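Side-chain contacts in hypothetical protein (Uncultured marine organism, PDB 2OP5), which is of unknown function but forms a dimer of ferredoxin-like alpha/beta subunits of the dimeric alpha/beta-barrel superfamily: residues A[6-11]-A[110-115]; A[24-29]-A[96-101]; A[37-42]-A[84-89]. All coordinates share one frame; numbering follows the deposited sequence.

Interaction 1 of 3, residues A[6-11]-A[110-115]; sequences DETAFL and VSEFIR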
loop_
_atom_site.group_PDB
_atom_site.type_symbol
_atom_site.label_atom_id
_atom_site.label_comp_id
_atom_site.label_asym_id
_atom_site.label_seq_id
_atom_site.Cartn_x
_atom_site.Cartn_y
_atom_site.Cartn_z
ATOM N N ASP A 6 -6.742 2.906 -15.480
ATOM C CA ASP A 6 -5.461 2.184 -15.394
ATOM C C ASP A 6 -5.472 1.016 -14.434
ATOM O O ASP A 6 -5.585 1.217 -13.224
ATOM C CB ASP A 6 -4.361 3.106 -14.891
ATOM C CG ASP A 6 -3.807 4.000 -15.954
ATOM O OD1 ASP A 6 -3.517 3.472 -17.043
ATOM O OD2 ASP A 6 -3.597 5.210 -15.669
ATOM N N GLU A 7 -5.288 -0.189 -14.968
ATOM C CA GLU A 7 -5.225 -1.410 -14.157
ATOM C C GLU A 7 -3.782 -1.612 -13.610
ATOM O O GLU A 7 -2.801 -1.600 -14.366
ATOM C CB GLU A 7 -5.656 -2.612 -15.012
ATOM C CG GLU A 7 -5.913 -3.907 -14.218
ATOM C CD GLU A 7 -6.043 -5.170 -15.091
ATOM O OE1 GLU A 7 -5.390 -5.249 -16.159
ATOM O OE2 GLU A 7 -6.767 -6.100 -14.679
ATOM N N THR A 8 -3.662 -1.782 -12.294
ATOM C CA THR A 8 -2.370 -2.028 -11.675
ATOM C C THR A 8 -2.073 -3.515 -11.756
ATOM O O THR A 8 -2.881 -4.329 -11.350
ATOM C CB THR A 8 -2.351 -1.583 -10.180
ATOM O OG1 THR A 8 -2.600 -0.184 -10.087
ATOM C CG2 THR A 8 -1.004 -1.856 -9.533
ATOM N N ALA A 9 -0.913 -3.854 -12.295
ATOM C CA ALA A 9 -0.469 -5.244 -12.396
ATOM C C ALA A 9 0.592 -5.567 -11.359
ATOM O O ALA A 9 0.631 -6.678 -10.839
ATOM C CB ALA A 9 0.087 -5.509 -13.766
ATOM N N PHE A 10 1.465 -4.600 -11.093
ATOM C CA PHE A 10 2.564 -4.757 -10.156
ATOM C C PHE A 10 2.545 -3.619 -9.154
ATOM O O PHE A 10 2.222 -2.495 -9.513
ATOM C CB PHE A 10 3.871 -4.746 -10.918
ATOM C CG PHE A 10 5.032 -5.279 -10.142
ATOM C CD1 PHE A 10 5.179 -6.646 -9.960
ATOM C CD2 PHE A 10 6.020 -4.430 -9.658
ATOM C CE1 PHE A 10 6.271 -7.149 -9.289
ATOM C CE2 PHE A 10 7.127 -4.948 -8.971
ATOM C CZ PHE A 10 7.248 -6.298 -8.798
ATOM N N LEU A 11 2.946 -3.917 -7.920
ATOM C CA LEU A 11 2.869 -2.968 -6.825
ATOM C C LEU A 11 3.963 -3.142 -5.757
ATOM O O LEU A 11 4.424 -4.254 -5.488
ATOM C CB LEU A 11 1.472 -3.154 -6.195
ATOM C CG LEU A 11 0.860 -2.465 -4.977
ATOM C CD1 LEU A 11 -0.651 -2.552 -5.032
ATOM C CD2 LEU A 11 1.355 -3.043 -3.670
ATOM N N VAL A 110 -3.478 -9.415 -7.626
ATOM C CA VAL A 110 -4.374 -10.559 -7.801
ATOM C C VAL A 110 -5.833 -10.068 -7.902
ATOM O O VAL A 110 -6.666 -10.699 -8.541
ATOM C CB VAL A 110 -4.283 -11.519 -6.564
ATOM C CG1 VAL A 110 -5.095 -12.785 -6.779
ATOM C CG2 VAL A 110 -2.843 -11.862 -6.250
ATOM N N SER A 111 -6.152 -8.964 -7.237
ATOM C CA SER A 111 -7.498 -8.433 -7.293
ATOM C C SER A 111 -7.437 -6.937 -7.074
ATOM O O SER A 111 -6.615 -6.438 -6.278
ATOM C CB SER A 111 -8.368 -9.096 -6.228
ATOM O OG SER A 111 -9.724 -8.755 -6.387
ATOM N N GLU A 112 -8.290 -6.230 -7.806
ATOM C CA GLU A 112 -8.403 -4.782 -7.716
ATOM C C GLU A 112 -9.870 -4.322 -7.827
ATOM O O GLU A 112 -10.564 -4.616 -8.811
ATOM C CB GLU A 112 -7.589 -4.099 -8.812
ATOM C CG GLU A 112 -7.438 -2.587 -8.592
ATOM C CD GLU A 112 -6.645 -1.892 -9.682
ATOM O OE1 GLU A 112 -6.181 -2.571 -10.635
ATOM O OE2 GLU A 112 -6.503 -0.656 -9.582
ATOM N N PHE A 113 -10.325 -3.626 -6.790
ATOM C CA PHE A 113 -11.616 -2.999 -6.797
ATOM C C PHE A 113 -11.425 -1.498 -6.837
ATOM O O PHE A 113 -10.650 -0.952 -6.066
ATOM C CB PHE A 113 -12.432 -3.340 -5.578
ATOM C CG PHE A 113 -13.702 -2.561 -5.504
ATOM C CD1 PHE A 113 -14.746 -2.846 -6.360
ATOM C CD2 PHE A 113 -13.850 -1.517 -4.597
ATOM C CE1 PHE A 113 -15.937 -2.116 -6.287
ATOM C CE2 PHE A 113 -15.029 -0.784 -4.531
ATOM C CZ PHE A 113 -16.063 -1.081 -5.374
ATOM N N ILE A 114 -12.145 -0.849 -7.742
ATOM C CA ILE A 114 -12.129 0.591 -7.923
ATOM C C ILE A 114 -13.597 0.998 -7.857
ATOM O O ILE A 114 -14.437 0.301 -8.422
ATOM C CB ILE A 114 -11.539 0.960 -9.288
ATOM C CG1 ILE A 114 -10.311 0.091 -9.595
ATOM C CG2 ILE A 114 -11.187 2.456 -9.319
ATOM C CD1 ILE A 114 -9.729 0.297 -11.001
ATOM N N ARG A 115 -13.918 2.096 -7.169
ATOM C CA ARG A 115 -15.335 2.506 -6.968
ATOM C C ARG A 115 -16.021 3.024 -8.246
ATOM O O ARG A 115 -15.395 3.745 -9.041
ATOM C CB ARG A 115 -15.440 3.540 -5.834
ATOM C CG ARG A 115 -16.830 4.099 -5.624
ATOM C CD ARG A 115 -17.018 4.759 -4.254
ATOM N NE ARG A 115 -16.328 6.040 -4.122
ATOM C CZ ARG A 115 -16.355 6.801 -3.027
ATOM N NH1 ARG A 115 -17.010 6.419 -1.939
ATOM N NH2 ARG A 115 -15.712 7.957 -3.008
#
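Glu112 reaches across to the backbone of Thr8 with its carboxylate, and this single polar bond carries the contact. Glu112 CG stands anti to the backbone N (chi1 -168°) and the chain stays extended beyond it, which spans the 7.7 Å between Thr8 CA and Glu112 CA. Thr8 N donates to Glu112 OE1 at 3.1 Å, a fairly straight bond with an N-H...O angle of 155°. The donor comes from the syn side of OE1 and is modestly tilted, 22° out of the carboxylate plane.

The Thr8 and Glu112 side chains cross at about a right angle, and Thr8 OG1 stays 4.0 Å from Glu112 OE2; that hydroxyl instead hydrogen-bonds Glu69 OE1. Glu7 runs past Glu112 on a slant, its CG 3.8 Å from Glu112 OE1. The two carboxylate planes are nearly parallel, yet Glu7 OE2 remains 5.4 Å from Glu112 OE1, so like charges are near without touching. The charge of Glu112 is met by Arg50 of the second subunit, which forms a salt bridge with OE2. Backbone N-H and arginine thus hold different oxygens of one carboxylate.

Ala9 and Phe10 pair with Tyr70 through the backbone, forming a classic beta bulge, while the outermost strand 102-114 continues the antiparallel sheet into the second subunit through residues 111-114, consistent with the dimeric ferredoxin-like assembly.

Interaction 2 of 3, residues A[24-29]-A[96-101]; sequences LELFLK and KKFVFK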
loop_
_atom_site.group_PDB
_atom_site.type_symbol
_atom_site.label_atom_id
_atom_site.label_comp_id
_atom_site.label_asym_id
_atom_site.label_seq_id
_atom_site.Cartn_x
_atom_site.Cartn_y
_atom_site.Cartn_z
ATOM N N LEU A 24 11.501 11.939 10.947
ATOM C CA LEU A 24 10.392 11.627 10.042
ATOM C C LEU A 24 9.836 12.906 9.414
ATOM O O LEU A 24 9.647 12.965 8.193
ATOM C CB LEU A 24 9.294 10.855 10.792
ATOM C CG LEU A 24 7.957 10.536 10.094
ATOM C CD1 LEU A 24 7.363 9.305 10.732
ATOM C CD2 LEU A 24 6.929 11.691 10.066
ATOM N N GLU A 25 9.616 13.936 10.236
ATOM C CA GLU A 25 9.082 15.221 9.766
ATOM C C GLU A 25 9.998 15.896 8.760
ATOM O O GLU A 25 9.530 16.538 7.807
ATOM C CB GLU A 25 8.862 16.180 10.930
ATOM C CG GLU A 25 7.802 15.745 11.922
ATOM C CD GLU A 25 7.630 16.736 13.046
ATOM O OE1 GLU A 25 7.402 17.931 12.747
ATOM O OE2 GLU A 25 7.718 16.319 14.223
ATOM N N LEU A 26 11.310 15.771 8.980
ATOM C CA LEU A 26 12.313 16.359 8.080
ATOM C C LEU A 26 12.365 15.643 6.741
ATOM O O LEU A 26 12.552 16.283 5.702
ATOM C CB LEU A 26 13.709 16.330 8.704
ATOM C CG LEU A 26 14.816 16.902 7.792
ATOM C CD1 LEU A 26 14.576 18.374 7.494
ATOM C CD2 LEU A 26 16.142 16.710 8.432
ATOM N N PHE A 27 12.269 14.317 6.783
ATOM C CA PHE A 27 12.231 13.465 5.592
ATOM C C PHE A 27 11.001 13.794 4.757
ATOM O O PHE A 27 11.092 13.917 3.533
ATOM C CB PHE A 27 12.195 11.966 5.982
ATOM C CG PHE A 27 12.300 11.035 4.796
ATOM C CD1 PHE A 27 13.527 10.543 4.394
ATOM C CD2 PHE A 27 11.187 10.688 4.070
ATOM C CE1 PHE A 27 13.625 9.732 3.316
ATOM C CE2 PHE A 27 11.298 9.889 2.977
ATOM C CZ PHE A 27 12.517 9.394 2.608
ATOM N N LEU A 28 9.846 13.888 5.414
ATOM C CA LEU A 28 8.608 14.316 4.756
ATOM C C LEU A 28 8.768 15.679 4.116
ATOM O O LEU A 28 8.376 15.879 2.966
ATOM C CB LEU A 28 7.433 14.396 5.746
ATOM C CG LEU A 28 6.749 13.093 6.189
ATOM C CD1 LEU A 28 5.546 13.416 7.041
ATOM C CD2 LEU A 28 6.310 12.241 4.993
ATOM N N LYS A 29 9.348 16.627 4.857
ATOM C CA LYS A 29 9.569 17.972 4.321
ATOM C C LYS A 29 10.594 18.038 3.199
ATOM O O LYS A 29 10.711 19.071 2.556
ATOM C CB LYS A 29 9.882 18.989 5.412
ATOM C CG LYS A 29 8.622 19.520 6.055
ATOM C CD LYS A 29 8.872 20.546 7.140
ATOM C CE LYS A 29 7.547 21.145 7.645
ATOM N NZ LYS A 29 6.791 21.872 6.564
ATOM N N LYS A 96 22.339 10.176 3.992
ATOM C CA LYS A 96 23.345 9.744 4.937
ATOM C C LYS A 96 23.093 10.438 6.288
ATOM O O LYS A 96 23.622 10.027 7.326
ATOM C CB LYS A 96 24.703 10.096 4.327
ATOM C CG LYS A 96 25.875 9.281 4.776
ATOM C CD LYS A 96 26.977 9.307 3.707
ATOM C CE LYS A 96 27.475 10.711 3.366
ATOM N NZ LYS A 96 28.448 10.637 2.251
ATOM N N LYS A 97 22.271 11.491 6.248
ATOM C CA LYS A 97 21.841 12.225 7.435
ATOM C C LYS A 97 20.701 11.504 8.169
ATOM O O LYS A 97 20.409 11.829 9.318
ATOM C CB LYS A 97 21.350 13.623 7.025
ATOM N N PHE A 98 20.055 10.560 7.475
ATOM C CA PHE A 98 18.932 9.812 7.992
ATOM C C PHE A 98 19.296 8.366 8.349
ATOM O O PHE A 98 20.311 7.820 7.909
ATOM C CB PHE A 98 17.806 9.768 6.954
ATOM C CG PHE A 98 17.245 11.121 6.590
ATOM C CD1 PHE A 98 16.240 11.701 7.361
ATOM C CD2 PHE A 98 17.713 11.806 5.485
ATOM C CE1 PHE A 98 15.713 12.948 7.039
ATOM C CE2 PHE A 98 17.191 13.050 5.155
ATOM C CZ PHE A 98 16.190 13.623 5.938
ATOM N N VAL A 99 18.452 7.758 9.170
ATOM C CA VAL A 99 18.615 6.363 9.556
ATOM C C VAL A 99 17.212 5.757 9.587
ATOM O O VAL A 99 16.327 6.232 10.311
ATOM C CB VAL A 99 19.287 6.172 10.922
ATOM C CG1 VAL A 99 19.291 4.693 11.288
ATOM C CG2 VAL A 99 20.718 6.755 10.936
ATOM N N PHE A 100 17.048 4.717 8.776
ATOM C CA PHE A 100 15.815 3.990 8.627
ATOM C C PHE A 100 16.126 2.839 7.695
ATOM O O PHE A 100 17.094 2.914 6.948
ATOM C CB PHE A 100 14.769 4.872 7.919
ATOM C CG PHE A 100 15.205 5.356 6.538
ATOM C CD1 PHE A 100 15.000 4.574 5.404
ATOM C CD2 PHE A 100 15.828 6.578 6.383
ATOM C CE1 PHE A 100 15.414 5.014 4.140
ATOM C CE2 PHE A 100 16.239 7.012 5.136
ATOM C CZ PHE A 100 16.029 6.226 4.008
ATOM N N LYS A 101 15.329 1.774 7.733
ATOM C CA LYS A 101 15.459 0.667 6.784
ATOM C C LYS A 101 14.162 0.605 5.999
ATOM O O LYS A 101 13.074 0.659 6.599
ATOM C CB LYS A 101 15.682 -0.668 7.493
ATOM C CG LYS A 101 15.679 -1.886 6.546
ATOM C CD LYS A 101 15.891 -3.200 7.275
ATOM C CE LYS A 101 17.302 -3.330 7.821
ATOM N NZ LYS A 101 17.564 -4.719 8.260
#
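Phe27 meets two phenylalanines, Phe98 and Phe100, and aromatic contacts dominate the pairing. Toward Phe98 the geometry is T-shaped: the edge of Phe27 points at the face of Phe98, with ring centroids 5.5 Å apart and planes at 83°. Phe27 CD1 sits 4.1 Å above the plane of the Phe98 ring, over its centre, so the edge is well aimed. Phe100 receives the same ring edge-to-face, at a centroid separation of 5.7 Å and a plane angle of 72°; the nearest pair, Phe27 CE1 and Phe100 CE2, lies 4.2 Å apart. With chi1 at 59°, Phe100 CG falls between its own backbone N and carbonyl carbon, which carries the ring to the side where Phe27 meets it, while its edge turns to Phe98, whose CB lies in the ring plane.

Further packing is apolar or against the backbone. Phe27 CB touches Phe98 CE1 at 3.8 Å, and the same ring carbon also lies 3.7 Å from Phe27 N. Leu26, one residue earlier on the helix, crosses Phe98 at about a right angle and brings CD2 to within 4.0 Å of Phe98 CZ.

The cluster fastens helix 21-28 to the connection between helix 89-94 and strand 102-114. Beyond the two segments, Phe27 and Phe100 both meet the Phe18 ring and pack on Met16 of strand 10-17, while Leu24 and Leu28 of the same helix rest on Ile64 of strand 63-70.

Interaction 3 of 3, residues A[37-42]-A[84-89]; sequences EDLYSR and DKEFGI. With EDO (1,2-ethanediol), chain G.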
loop_
_atom_site.group_PDB
_atom_site.type_symbol
_atom_site.label_atom_id
_atom_site.label_comp_id
_atom_site.label_asym_id
_atom_site.label_seq_id
_atom_site.Cartn_x
_atom_site.Cartn_y
_atom_site.Cartn_z
ATOM N N GLU A 37 7.063 16.843 -10.099
ATOM C CA GLU A 37 6.062 16.520 -11.113
ATOM C C GLU A 37 6.817 16.180 -12.397
ATOM O O GLU A 37 6.326 15.434 -13.242
ATOM C CB GLU A 37 5.084 17.685 -11.374
ATOM C CG GLU A 37 4.520 18.411 -10.136
ATOM C CD GLU A 37 3.693 17.543 -9.193
ATOM O OE1 GLU A 37 3.237 16.450 -9.578
ATOM O OE2 GLU A 37 3.481 17.988 -8.042
ATOM N N ASP A 38 8.012 16.744 -12.538
ATOM C CA ASP A 38 8.845 16.455 -13.685
ATOM C C ASP A 38 9.193 14.963 -13.709
ATOM O O ASP A 38 8.981 14.284 -14.714
ATOM C CB ASP A 38 10.103 17.316 -13.621
ATOM C CG ASP A 38 11.010 17.112 -14.810
ATOM O OD1 ASP A 38 10.530 16.766 -15.904
ATOM O OD2 ASP A 38 12.227 17.301 -14.641
ATOM N N LEU A 39 9.693 14.460 -12.579
ATOM C CA LEU A 39 10.059 13.059 -12.441
ATOM C C LEU A 39 8.807 12.189 -12.623
ATOM O O LEU A 39 8.822 11.235 -13.373
ATOM C CB LEU A 39 10.702 12.804 -11.068
ATOM C CG LEU A 39 11.060 11.344 -10.798
ATOM C CD1 LEU A 39 11.998 10.884 -11.815
ATOM C CD2 LEU A 39 11.640 11.098 -9.412
ATOM N N TYR A 40 7.726 12.535 -11.937
ATOM C CA TYR A 40 6.458 11.807 -12.083
ATOM C C TYR A 40 5.966 11.739 -13.516
ATOM O O TYR A 40 5.433 10.730 -13.933
ATOM C CB TYR A 40 5.343 12.449 -11.253
ATOM C CG TYR A 40 5.321 12.110 -9.788
ATOM C CD1 TYR A 40 5.452 10.784 -9.351
ATOM C CD2 TYR A 40 5.048 13.091 -8.846
ATOM C CE1 TYR A 40 5.410 10.470 -8.031
ATOM C CE2 TYR A 40 4.970 12.775 -7.516
ATOM C CZ TYR A 40 5.153 11.463 -7.110
ATOM O OH TYR A 40 5.099 11.156 -5.764
ATOM N N SER A 41 6.134 12.818 -14.268
ATOM C CA SER A 41 5.704 12.815 -15.671
ATOM C C SER A 41 6.414 11.719 -16.446
ATOM O O SER A 41 5.781 10.984 -17.173
ATOM C CB SER A 41 5.972 14.167 -16.328
ATOM O OG SER A 41 5.348 14.235 -17.592
ATOM N N ARG A 42 7.730 11.604 -16.247
ATOM C CA ARG A 42 8.534 10.604 -16.945
ATOM C C ARG A 42 8.329 9.183 -16.427
ATOM O O ARG A 42 8.375 8.238 -17.215
ATOM C CB ARG A 42 10.015 11.004 -16.941
ATOM C CG ARG A 42 10.232 12.181 -17.880
ATOM C CD ARG A 42 11.649 12.757 -17.909
ATOM N NE ARG A 42 11.925 13.559 -16.719
ATOM C CZ ARG A 42 12.661 13.188 -15.683
ATOM N NH1 ARG A 42 13.269 12.016 -15.646
ATOM N NH2 ARG A 42 12.807 14.030 -14.679
ATOM N N ASP A 84 17.400 6.105 -10.974
ATOM C CA ASP A 84 18.860 5.965 -10.863
ATOM C C ASP A 84 19.571 7.089 -11.595
ATOM O O ASP A 84 20.580 7.618 -11.127
ATOM C CB ASP A 84 19.314 4.622 -11.459
ATOM C CG ASP A 84 20.779 4.314 -11.176
ATOM O OD1 ASP A 84 21.131 4.230 -9.983
ATOM O OD2 ASP A 84 21.574 4.136 -12.139
ATOM N N LYS A 85 19.044 7.431 -12.765
ATOM C CA LYS A 85 19.579 8.501 -13.573
ATOM C C LYS A 85 19.145 9.912 -13.078
ATOM O O LYS A 85 19.717 10.930 -13.495
ATOM C CB LYS A 85 19.107 8.300 -15.015
ATOM C CG LYS A 85 19.624 7.042 -15.716
ATOM N N GLU A 86 18.125 9.963 -12.216
ATOM C CA GLU A 86 17.584 11.216 -11.687
ATOM C C GLU A 86 18.429 11.787 -10.564
ATOM O O GLU A 86 18.600 12.986 -10.496
ATOM C CB GLU A 86 16.164 10.984 -11.147
ATOM C CG GLU A 86 15.399 12.208 -10.682
ATOM C CD GLU A 86 15.019 13.144 -11.833
ATOM O OE1 GLU A 86 15.159 12.728 -13.001
ATOM O OE2 GLU A 86 14.591 14.293 -11.571
ATOM N N PHE A 87 18.932 10.922 -9.686
ATOM C CA PHE A 87 19.678 11.346 -8.517
ATOM C C PHE A 87 21.081 10.777 -8.515
ATOM O O PHE A 87 21.360 9.791 -9.180
ATOM C CB PHE A 87 18.920 10.937 -7.253
ATOM C CG PHE A 87 17.465 11.370 -7.254
ATOM C CD1 PHE A 87 17.109 12.653 -6.902
ATOM C CD2 PHE A 87 16.469 10.479 -7.614
ATOM C CE1 PHE A 87 15.778 13.057 -6.917
ATOM C CE2 PHE A 87 15.144 10.849 -7.622
ATOM C CZ PHE A 87 14.795 12.145 -7.278
ATOM N N GLY A 88 21.958 11.423 -7.773
ATOM C CA GLY A 88 23.347 11.043 -7.704
ATOM C C GLY A 88 23.912 11.265 -6.325
ATOM O O GLY A 88 23.234 10.979 -5.340
ATOM N N ILE A 89 25.141 11.786 -6.262
ATOM C CA ILE A 89 25.842 12.012 -5.003
ATOM C C ILE A 89 25.178 13.013 -4.048
ATOM O O ILE A 89 25.380 12.915 -2.842
ATOM C CB ILE A 89 27.320 12.432 -5.247
ATOM C CG1 ILE A 89 28.163 12.362 -3.962
ATOM C CG2 ILE A 89 27.417 13.846 -5.852
ATOM C CD1 ILE A 89 28.113 11.028 -3.237
HETATM C C1 EDO G . 2.096 15.108 -11.867
HETATM O O1 EDO G . 0.747 14.924 -12.344
HETATM C C2 EDO G . 3.190 14.765 -12.883
HETATM O O2 EDO G . 3.308 15.655 -14.002
HETATM O O HOH W 1 15.976 10.792 -14.553
#
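Arg42 and Glu86 form a salt bridge between the two helices. Arg42 NH2 donates to Glu86 OE1 at 3.2 Å with an angle of 150°; the oxygen lies close to the guanidinium plane, whereas NH2 approaches it from the syn side, 33° out of the carboxylate plane. A weaker bond runs from Arg42 NH1 to the same OE1 at 3.3 Å, so one oxygen takes both nitrogens. The planes of the two groups are 26° apart. Within its own helix, Arg42 NH2 also makes a weak bond, part of a salt bridge, to Asp38 OD2 at 3.3 Å. One guanidinium therefore lies between two carboxylates, which probably eases their mutual repulsion.

Water adds a bridge: water 1 donates to Glu86 OE1 at 2.6 Å and accepts a weak bond from Arg42 NH1.

Leu39 supplies the apolar part of the contact. The Glu86 chain bends at its second torsion, and Leu39 CD1 lies 3.8 Å from Glu86 CG. The other methyl, Leu39 CD2, reaches Phe87 CE2 at 3.9 Å, and Glu86 CG covers one face of the Phe87 ring toward its rim.

Leu39 and Arg42 also touch Ile82, one turn earlier on helix 73-86. A leucine beside a salt-bridge network of Asp38, Arg42 and Glu86 thus packs helix 37-46 against helix 73-86, in a chain whose beta-alpha-beta-beta-alpha-beta order and 2-3-1-4 sheet match the ferredoxin-like fold.

The three contacts lie apart, interactions 1 and 2 on opposite sides of the chain's centre with centres 30 Å apart, and interactions 2 and 3 nearer at 19 Å. Along the chain they are nested, 37-42/84-89 inside 24-29/96-101 inside 6-11/110-115. Interaction 2 is a surface contact, yet wholly apolar and aromatic; interactions 1 and 3 are partly buried, the first resting on a carboxylate, the other combining a salt-bridge network with leucine packing. In interaction 1 the carboxylate finds its arginine in the second subunit, while in interaction 3 arginine and acids belong to one chain. Interaction 1 lies at the sheet edge, where strand 102-114 pairs with the second subunit; the others join helices and a connecting loop.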